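Local structure of inulin fructotransferase (Bacillus sp. snu-7, 2INV) at residues F90-L95 and C144-G149; L95-P100 and G153-H158; M178-V181 and H185-I188. The protein cleaves inulin by intramolecular fructosyl transfer, releasing a cyclic di-fructose anhydride, and folds as a right-handed parallel beta-helix that assembles as a trimer. One frame throughout, in Å; residues are numbered along the deposited sequence.

Interaction 1: F90-L95 and C144-G149. With FRU (beta-D-fructofuranose), chain D.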
loop_
_atom_site.group_PDB
_atom_site.type_symbol
_atom_site.label_atom_id
_atom_site.label_comp_id
_atom_site.label_asym_id
_atom_site.label_seq_id
_atom_site.Cartn_x
_atom_site.Cartn_y
_atom_site.Cartn_z
ATOM N N PHE A 90 -15.755 15.328 3.847
ATOM C CA PHE A 90 -16.641 15.835 4.883
ATOM C C PHE A 90 -17.934 15.039 4.731
ATOM O O PHE A 90 -18.482 14.921 3.636
ATOM C CB PHE A 90 -16.868 17.341 4.670
ATOM C CG PHE A 90 -17.988 17.929 5.489
ATOM C CD1 PHE A 90 -19.297 17.953 4.995
ATOM C CD2 PHE A 90 -17.732 18.514 6.722
ATOM C CE1 PHE A 90 -20.324 18.553 5.707
ATOM C CE2 PHE A 90 -18.772 19.125 7.452
ATOM C CZ PHE A 90 -20.055 19.144 6.945
ATOM N N SER A 91 -18.401 14.486 5.842
ATOM C CA SER A 91 -19.599 13.658 5.882
ATOM C C SER A 91 -20.897 14.431 5.661
ATOM O O SER A 91 -21.499 14.917 6.619
ATOM C CB SER A 91 -19.660 12.936 7.238
ATOM O OG SER A 91 -20.829 12.136 7.354
ATOM N N ARG A 92 -21.340 14.529 4.412
ATOM C CA ARG A 92 -22.584 15.233 4.126
ATOM C C ARG A 92 -23.755 14.449 4.692
ATOM O O ARG A 92 -24.803 15.013 5.013
ATOM C CB ARG A 92 -22.778 15.423 2.620
ATOM C CG ARG A 92 -22.112 16.675 2.063
ATOM C CD ARG A 92 -22.474 16.890 0.606
ATOM N NE ARG A 92 -21.938 18.141 0.061
ATOM C CZ ARG A 92 -22.390 19.355 0.376
ATOM N NH1 ARG A 92 -23.392 19.495 1.240
ATOM N NH2 ARG A 92 -21.845 20.434 -0.171
ATOM N N SER A 93 -23.564 13.142 4.816
ATOM C CA SER A 93 -24.588 12.249 5.347
ATOM C C SER A 93 -24.946 12.644 6.774
ATOM O O SER A 93 -26.108 12.770 7.115
ATOM C CB SER A 93 -24.080 10.803 5.331
ATOM O OG SER A 93 -25.119 9.892 5.633
ATOM N N ILE A 94 -23.936 12.837 7.610
ATOM C CA ILE A 94 -24.186 13.214 8.991
ATOM C C ILE A 94 -24.784 14.622 9.069
ATOM O O ILE A 94 -25.685 14.867 9.865
ATOM C CB ILE A 94 -22.898 13.089 9.839
ATOM C CG1 ILE A 94 -22.465 11.622 9.862
ATOM C CG2 ILE A 94 -23.151 13.588 11.254
ATOM C CD1 ILE A 94 -21.130 11.361 10.525
ATOM N N LEU A 95 -24.317 15.542 8.232
ATOM C CA LEU A 95 -24.870 16.897 8.232
ATOM C C LEU A 95 -26.366 16.851 7.920
ATOM O O LEU A 95 -27.169 17.481 8.606
ATOM C CB LEU A 95 -24.160 17.787 7.196
ATOM C CG LEU A 95 -24.831 19.142 6.936
ATOM C CD1 LEU A 95 -24.617 20.067 8.119
ATOM C CD2 LEU A 95 -24.251 19.767 5.674
ATOM N N CYS A 144 -11.025 17.294 -4.510
ATOM C CA CYS A 144 -12.343 16.845 -4.076
ATOM C C CYS A 144 -13.534 17.017 -5.019
ATOM O O CYS A 144 -13.772 18.105 -5.537
ATOM C CB CYS A 144 -12.647 17.534 -2.743
ATOM S SG CYS A 144 -14.241 17.146 -1.990
ATOM N N LEU A 145 -14.277 15.926 -5.223
ATOM C CA LEU A 145 -15.470 15.919 -6.068
ATOM C C LEU A 145 -16.684 15.683 -5.181
ATOM O O LEU A 145 -16.858 14.599 -4.612
ATOM C CB LEU A 145 -15.366 14.835 -7.147
ATOM C CG LEU A 145 -14.465 15.182 -8.337
ATOM C CD1 LEU A 145 -14.310 13.969 -9.236
ATOM C CD2 LEU A 145 -15.071 16.350 -9.107
ATOM N N ASP A 146 -17.532 16.706 -5.091
ATOM C CA ASP A 146 -18.713 16.676 -4.232
ATOM C C ASP A 146 -20.023 16.867 -5.020
ATOM O O ASP A 146 -20.198 17.859 -5.740
ATOM C CB ASP A 146 -18.493 17.756 -3.155
ATOM C CG ASP A 146 -19.734 18.102 -2.362
ATOM O OD1 ASP A 146 -20.679 17.298 -2.306
ATOM O OD2 ASP A 146 -19.742 19.204 -1.773
ATOM N N GLY A 147 -20.924 15.890 -4.887
ATOM C CA GLY A 147 -22.204 15.925 -5.583
ATOM C C GLY A 147 -23.237 16.812 -4.926
ATOM O O GLY A 147 -24.381 16.909 -5.384
ATOM N N VAL A 148 -22.826 17.444 -3.833
ATOM C CA VAL A 148 -23.675 18.364 -3.086
ATOM C C VAL A 148 -24.875 17.784 -2.325
ATOM O O VAL A 148 -25.049 18.063 -1.140
ATOM C CB VAL A 148 -24.173 19.496 -4.015
ATOM C CG1 VAL A 148 -24.989 20.499 -3.224
ATOM C CG2 VAL A 148 -22.981 20.169 -4.671
ATOM N N GLY A 149 -25.701 16.987 -2.994
ATOM C CA GLY A 149 -26.861 16.429 -2.320
ATOM C C GLY A 149 -27.579 15.323 -3.067
ATOM O O GLY A 149 -27.348 15.107 -4.255
HETATM C C1 FRU D . -22.831 7.868 7.914
HETATM C C2 FRU D . -21.618 6.867 7.693
HETATM C C3 FRU D . -21.053 6.869 6.244
HETATM C C4 FRU D . -20.613 5.412 5.977
HETATM C C5 FRU D . -21.554 4.644 6.858
HETATM C C6 FRU D . -20.742 3.610 7.653
HETATM O O1 FRU D . -23.766 7.837 6.803
HETATM O O3 FRU D . -20.251 7.780 5.533
HETATM O O4 FRU D . -20.649 5.072 4.602
HETATM O O5 FRU D . -22.262 5.608 7.714
HETATM O O6 FRU D . -21.624 2.629 8.021
#
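Arg92 lays its guanidinium group side-on against the carboxylate of Asp146 and, with one face, over the carbonyl oxygen of Val148. Two of its nitrogens take one oxygen each: NE binds Asp146 OD1 at 2.8 Å and NH2 binds Asp146 OD2 at 2.9 Å, a bidentate salt bridge. The second of these bonds lies in the guanidinium plane and uses the syn lone pair of OD2. The first is less regular, with OD1 tilted out of that plane, in keeping with the 31° between the two planes. Val148 O sits 3.0 Å above the guanidinium plane, displaced toward the rim; its approach to Arg92 NH1 has too poor an angle for a hydrogen bond, so the contact is a close polar approach over the guanidinium face. An extended chain from CG to NE carries the arginine across to the strand end, where Asp146 meets it at about a right angle, its CG anti to the backbone N (chi1 167°).

Asp146 OD1 has a second donor. Val148 N reaches it at 2.6 Å, from the face of the carboxylate opposite to Arg92 NE, and closes an Asx turn as the chain leaves strand 135-146. The carboxylate is thereby fixed from two sides, and the buried charges of arginine and aspartate are likely to offset each other.

On helix 92-96, next to Arg92, Ser93 OG is hydrogen-bonded to O1 of the bound fructose at 2.7 Å; Glu204, Pro251 and Arg252 also hold this sugar. Ser91 forms the N-cap, its OG accepting from Ile94 N at 3.2 Å and also bonded to Glu204. A capped helical turn anchored by a buried salt bridge to a beta-helix strand thus places one residue of the sugar-binding pocket, Ser93, consistent with a carbohydrate-active member of the pectate-lyase-like clan.

Interaction 2: L95-P100 and G153-H158; sequences LDNSNP and GKNSYH
Asn97 and Asn155 approach from opposite directions and join their amides in a cyclic pair of hydrogen bonds. Asn155 ND2 gives to Asn97 OD1 at 3.0 Å, and Asn97 ND2 returns a bond to Asn155 OD1 at 2.9 Å. With the amide planes only 24° apart, each group offers its donor and its acceptor together. The match is slightly uneven: Asn155 ND2 lies in the carbonyl plane of Asn97, on a lone pair, whereas Asn97 ND2 is tilted 25° from the carbonyl plane of Asn155. In both residues CG stands anti to the carbonyl carbon, the setting that lets the two amides meet nearly coplanar, N-H to carbonyl oxygen in both directions.

Beside this pair Lys154 runs alongside Asp96, its chain extended beyond CG. Its ammonium reaches a main-chain oxygen: NZ gives to Asp96 O at 2.9 Å, nearly in line with the carbonyl bond, while the lysine's CD packs 4.2 Å from Asp96 CB. The carboxylate of Asp96 is turned elsewhere. Its OD2 is bonded to Tyr182 OH and also receives a water, which donates to Lys154 O as well and so bridges the two segments.

The type I turn from Gly153 to Ser156 presents Lys154 and Asn155 as its two central residues. Ser156 OG gives to Gly153 O at 3.0 Å and, by accepting from His158 N, forms an ST turn. Asn97 ND2 also binds Ser93 O, linking the amide pair to the helical turn that carries a pocket residue.

Reciprocal amide bonds, a lysine on a main-chain oxygen and a bridging water join these surface loops through directional polar bonds, and the mutual amide pairing implies a fixed orientation for both asparagine groups.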
loop_
_atom_site.group_PDB
_atom_site.type_symbol
_atom_site.label_atom_id
_atom_site.label_comp_id
_atom_site.label_asym_id
_atom_site.label_seq_id
_atom_site.Cartn_x
_atom_site.Cartn_y
_atom_site.Cartn_z
ATOM N N LEU A 95 -24.317 15.542 8.232
ATOM C CA LEU A 95 -24.870 16.897 8.232
ATOM C C LEU A 95 -26.366 16.851 7.920
ATOM O O LEU A 95 -27.169 17.481 8.606
ATOM C CB LEU A 95 -24.160 17.787 7.196
ATOM C CG LEU A 95 -24.831 19.142 6.936
ATOM C CD1 LEU A 95 -24.617 20.067 8.119
ATOM C CD2 LEU A 95 -24.251 19.767 5.674
ATOM N N ASP A 96 -26.720 16.108 6.870
ATOM C CA ASP A 96 -28.108 15.958 6.421
ATOM C C ASP A 96 -29.044 15.292 7.413
ATOM O O ASP A 96 -30.264 15.389 7.292
ATOM C CB ASP A 96 -28.182 15.143 5.127
ATOM C CG ASP A 96 -27.972 15.979 3.892
ATOM O OD1 ASP A 96 -28.323 17.179 3.908
ATOM O OD2 ASP A 96 -27.480 15.432 2.881
ATOM N N ASN A 97 -28.473 14.591 8.377
ATOM C CA ASN A 97 -29.273 13.892 9.362
ATOM C C ASN A 97 -29.064 14.455 10.762
ATOM O O ASN A 97 -29.466 13.845 11.760
ATOM C CB ASN A 97 -28.953 12.394 9.308
ATOM C CG ASN A 97 -29.492 11.729 8.040
ATOM O OD1 ASN A 97 -30.706 11.587 7.869
ATOM N ND2 ASN A 97 -28.592 11.332 7.143
ATOM N N SER A 98 -28.456 15.637 10.822
ATOM C CA SER A 98 -28.188 16.324 12.087
ATOM C C SER A 98 -28.736 17.748 12.058
ATOM O O SER A 98 -29.279 18.206 11.048
ATOM C CB SER A 98 -26.683 16.400 12.349
ATOM O OG SER A 98 -26.115 15.113 12.475
ATOM N N ASN A 99 -28.604 18.432 13.192
ATOM C CA ASN A 99 -29.042 19.814 13.343
ATOM C C ASN A 99 -27.827 20.730 13.200
ATOM O O ASN A 99 -27.026 20.863 14.121
ATOM C CB ASN A 99 -29.690 20.031 14.718
ATOM C CG ASN A 99 -30.265 21.434 14.883
ATOM O OD1 ASN A 99 -29.778 22.404 14.286
ATOM N ND2 ASN A 99 -31.303 21.548 15.705
ATOM N N PRO A 100 -27.658 21.335 12.016
ATOM C CA PRO A 100 -26.573 22.256 11.656
ATOM C C PRO A 100 -26.327 23.509 12.507
ATOM O O PRO A 100 -25.314 24.191 12.311
ATOM C CB PRO A 100 -26.915 22.621 10.219
ATOM C CG PRO A 100 -27.381 21.330 9.682
ATOM C CD PRO A 100 -28.266 20.771 10.793
ATOM N N GLY A 153 -35.047 12.089 -2.148
ATOM C CA GLY A 153 -34.774 11.879 -0.737
ATOM C C GLY A 153 -33.369 12.325 -0.409
ATOM O O GLY A 153 -32.438 12.078 -1.182
ATOM N N LYS A 154 -33.204 12.974 0.740
ATOM C CA LYS A 154 -31.882 13.437 1.136
ATOM C C LYS A 154 -30.939 12.263 1.392
ATOM O O LYS A 154 -29.720 12.403 1.315
ATOM C CB LYS A 154 -31.975 14.352 2.367
ATOM C CG LYS A 154 -32.377 13.671 3.674
ATOM C CD LYS A 154 -32.384 14.711 4.813
ATOM C CE LYS A 154 -32.965 14.142 6.097
ATOM N NZ LYS A 154 -33.163 15.213 7.137
ATOM N N ASN A 155 -31.517 11.098 1.667
ATOM C CA ASN A 155 -30.737 9.887 1.919
ATOM C C ASN A 155 -30.932 8.851 0.817
ATOM O O ASN A 155 -30.828 7.649 1.065
ATOM C CB ASN A 155 -31.132 9.256 3.260
ATOM C CG ASN A 155 -30.796 10.133 4.446
ATOM O OD1 ASN A 155 -29.734 10.749 4.497
ATOM N ND2 ASN A 155 -31.695 10.175 5.423
ATOM N N SER A 156 -31.182 9.325 -0.399
ATOM C CA SER A 156 -31.427 8.449 -1.536
ATOM C C SER A 156 -30.194 7.881 -2.239
ATOM O O SER A 156 -30.280 6.830 -2.870
ATOM C CB SER A 156 -32.263 9.190 -2.577
ATOM O OG SER A 156 -31.454 10.116 -3.297
ATOM N N TYR A 157 -29.058 8.566 -2.133
ATOM C CA TYR A 157 -27.835 8.135 -2.810
ATOM C C TYR A 157 -28.079 8.195 -4.303
ATOM O O TYR A 157 -27.495 7.428 -5.066
ATOM C CB TYR A 157 -27.463 6.700 -2.470
ATOM C CG TYR A 157 -26.734 6.513 -1.166
ATOM C CD1 TYR A 157 -25.346 6.620 -1.086
ATOM C CD2 TYR A 157 -27.436 6.205 -0.018
ATOM C CE1 TYR A 157 -24.679 6.423 0.116
ATOM C CE2 TYR A 157 -26.797 5.998 1.185
ATOM C CZ TYR A 157 -25.419 6.107 1.252
ATOM O OH TYR A 157 -24.792 5.896 2.452
ATOM N N HIS A 158 -28.963 9.091 -4.715
ATOM C CA HIS A 158 -29.272 9.249 -6.126
ATOM C C HIS A 158 -29.228 10.707 -6.487
ATOM O O HIS A 158 -29.747 11.546 -5.750
ATOM C CB HIS A 158 -30.669 8.716 -6.440
ATOM C CG HIS A 158 -30.732 7.225 -6.581
ATOM N ND1 HIS A 158 -30.770 6.372 -5.499
ATOM C CD2 HIS A 158 -30.730 6.429 -7.679
ATOM C CE1 HIS A 158 -30.785 5.121 -5.920
ATOM N NE2 HIS A 158 -30.761 5.127 -7.239
HETATM O O HOH W 1 -28.853 15.052 0.351
#

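Interaction 3: M178-V181 and H185-I188; sequences MGFV and HALI
Phe180 packs its ring against Ala186 and Leu187 across a corner of the right-handed parallel beta-helix, where the chain turns from one face of a coil to the next. Ala186 CB is the main point of touch, lying 3.7 Å from Phe180 CD1 and close to Phe180 CB and CG as well. Farther along the ring, Phe180 CE1 approaches Ala186 O at 3.6 Å, and the backbone of this corner residue therefore shares in the contact. The ring is brought there by a first torsion that sets CG anti to the carbonyl carbon (chi1 -67°).

The next shell belongs to neighbouring coils. Leu145 of strand 135-146 touches Phe180 from one coil, and Cys205 touches both Phe180 and Ala186. Main-chain bonds from Phe180 to Met201 and Ala203 fix its strand, while Leu187 packs on Ile164 and Val209 of strands in adjoining coils. Replacing Phe180 by an alanine would probably open a gap at this buried corner and leave Ala186 CB and the Leu187 side chain without their aromatic neighbour. At the far end of the ring, Phe180 CZ meets Leu187 CB at 4.3 Å.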
loop_
_atom_site.group_PDB
_atom_site.type_symbol
_atom_site.label_atom_id
_atom_site.label_comp_id
_atom_site.label_asym_id
_atom_site.label_seq_id
_atom_site.Cartn_x
_atom_site.Cartn_y
_atom_site.Cartn_z
HETATM N N MSE A 178 -7.489 11.131 -3.795
HETATM C CA MSE A 178 -8.747 11.829 -4.033
HETATM C C MSE A 178 -9.801 11.765 -2.940
HETATM O O MSE A 178 -9.709 10.980 -1.983
HETATM C CB MSE A 178 -9.374 11.342 -5.337
HETATM C CG MSE A 178 -8.445 11.425 -6.549
HETATM SE SE MSE A 178 -8.636 13.055 -7.547
HETATM C CE MSE A 178 -10.568 13.130 -7.569
ATOM N N GLY A 179 -10.807 12.619 -3.108
ATOM C CA GLY A 179 -11.913 12.691 -2.179
ATOM C C GLY A 179 -13.178 12.755 -3.009
ATOM O O GLY A 179 -13.378 13.703 -3.776
ATOM N N PHE A 180 -14.014 11.731 -2.891
ATOM C CA PHE A 180 -15.271 11.673 -3.628
ATOM C C PHE A 180 -16.374 11.660 -2.588
ATOM O O PHE A 180 -16.333 10.856 -1.653
ATOM C CB PHE A 180 -15.364 10.384 -4.448
ATOM C CG PHE A 180 -14.371 10.292 -5.568
ATOM C CD1 PHE A 180 -14.688 10.743 -6.851
ATOM C CD2 PHE A 180 -13.136 9.698 -5.356
ATOM C CE1 PHE A 180 -13.792 10.594 -7.899
ATOM C CE2 PHE A 180 -12.232 9.545 -6.402
ATOM C CZ PHE A 180 -12.557 9.989 -7.674
ATOM N N VAL A 181 -17.370 12.522 -2.749
ATOM C CA VAL A 181 -18.457 12.544 -1.791
ATOM C C VAL A 181 -19.791 12.976 -2.393
ATOM O O VAL A 181 -19.855 13.900 -3.208
ATOM C CB VAL A 181 -18.087 13.432 -0.582
ATOM C CG1 VAL A 181 -17.867 14.869 -1.025
ATOM C CG2 VAL A 181 -19.175 13.357 0.471
ATOM N N HIS A 185 -22.249 8.176 -8.818
ATOM C CA HIS A 185 -21.164 7.324 -9.287
ATOM C C HIS A 185 -19.906 8.149 -9.063
ATOM O O HIS A 185 -19.752 9.221 -9.645
ATOM C CB HIS A 185 -21.305 7.014 -10.780
ATOM C CG HIS A 185 -22.543 6.254 -11.132
ATOM N ND1 HIS A 185 -22.593 4.877 -11.165
ATOM C CD2 HIS A 185 -23.783 6.685 -11.465
ATOM C CE1 HIS A 185 -23.811 4.492 -11.504
ATOM N NE2 HIS A 185 -24.551 5.570 -11.691
ATOM N N ALA A 186 -19.009 7.670 -8.211
ATOM C CA ALA A 186 -17.789 8.419 -7.944
ATOM C C ALA A 186 -16.808 8.250 -9.089
ATOM O O ALA A 186 -16.505 9.194 -9.820
ATOM C CB ALA A 186 -17.160 7.941 -6.647
ATOM N N LEU A 187 -16.333 7.022 -9.254
ATOM C CA LEU A 187 -15.360 6.707 -10.293
ATOM C C LEU A 187 -15.744 5.514 -11.171
ATOM O O LEU A 187 -16.115 4.453 -10.670
ATOM C CB LEU A 187 -14.008 6.421 -9.641
ATOM C CG LEU A 187 -12.893 5.954 -10.568
ATOM C CD1 LEU A 187 -12.386 7.129 -11.371
ATOM C CD2 LEU A 187 -11.767 5.351 -9.744
ATOM N N ILE A 188 -15.639 5.699 -12.483
ATOM C CA ILE A 188 -15.943 4.646 -13.444
ATOM C C ILE A 188 -14.784 4.531 -14.433
ATOM O O ILE A 188 -14.332 5.534 -14.978
ATOM C CB ILE A 188 -17.234 4.954 -14.243
ATOM C CG1 ILE A 188 -18.450 4.938 -13.316
ATOM C CG2 ILE A 188 -17.410 3.934 -15.364
ATOM C CD1 ILE A 188 -19.751 5.314 -13.996
#

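Followed from the N terminus, the chain first lays down 90-95 and 95-100, the two consecutive pieces that share Leu95 and helix 92-96. Interaction 1 closes a long loop when strand 135-146 ends at 144-149, and interaction 2 closes another when the following loop reaches 153-158; since their segments alternate along the chain, the two closures cross. Together they fasten one helical excursion to the beta-helix body and to a surface loop. Interaction 3 comes afterwards and closes only a tight corner, 178-181 to 185-188. It meets interaction 1 through neighbouring strands 135-146 and 174-181, where Leu145 N lies 2.8 Å from Gly179 O, a probable hydrogen bond.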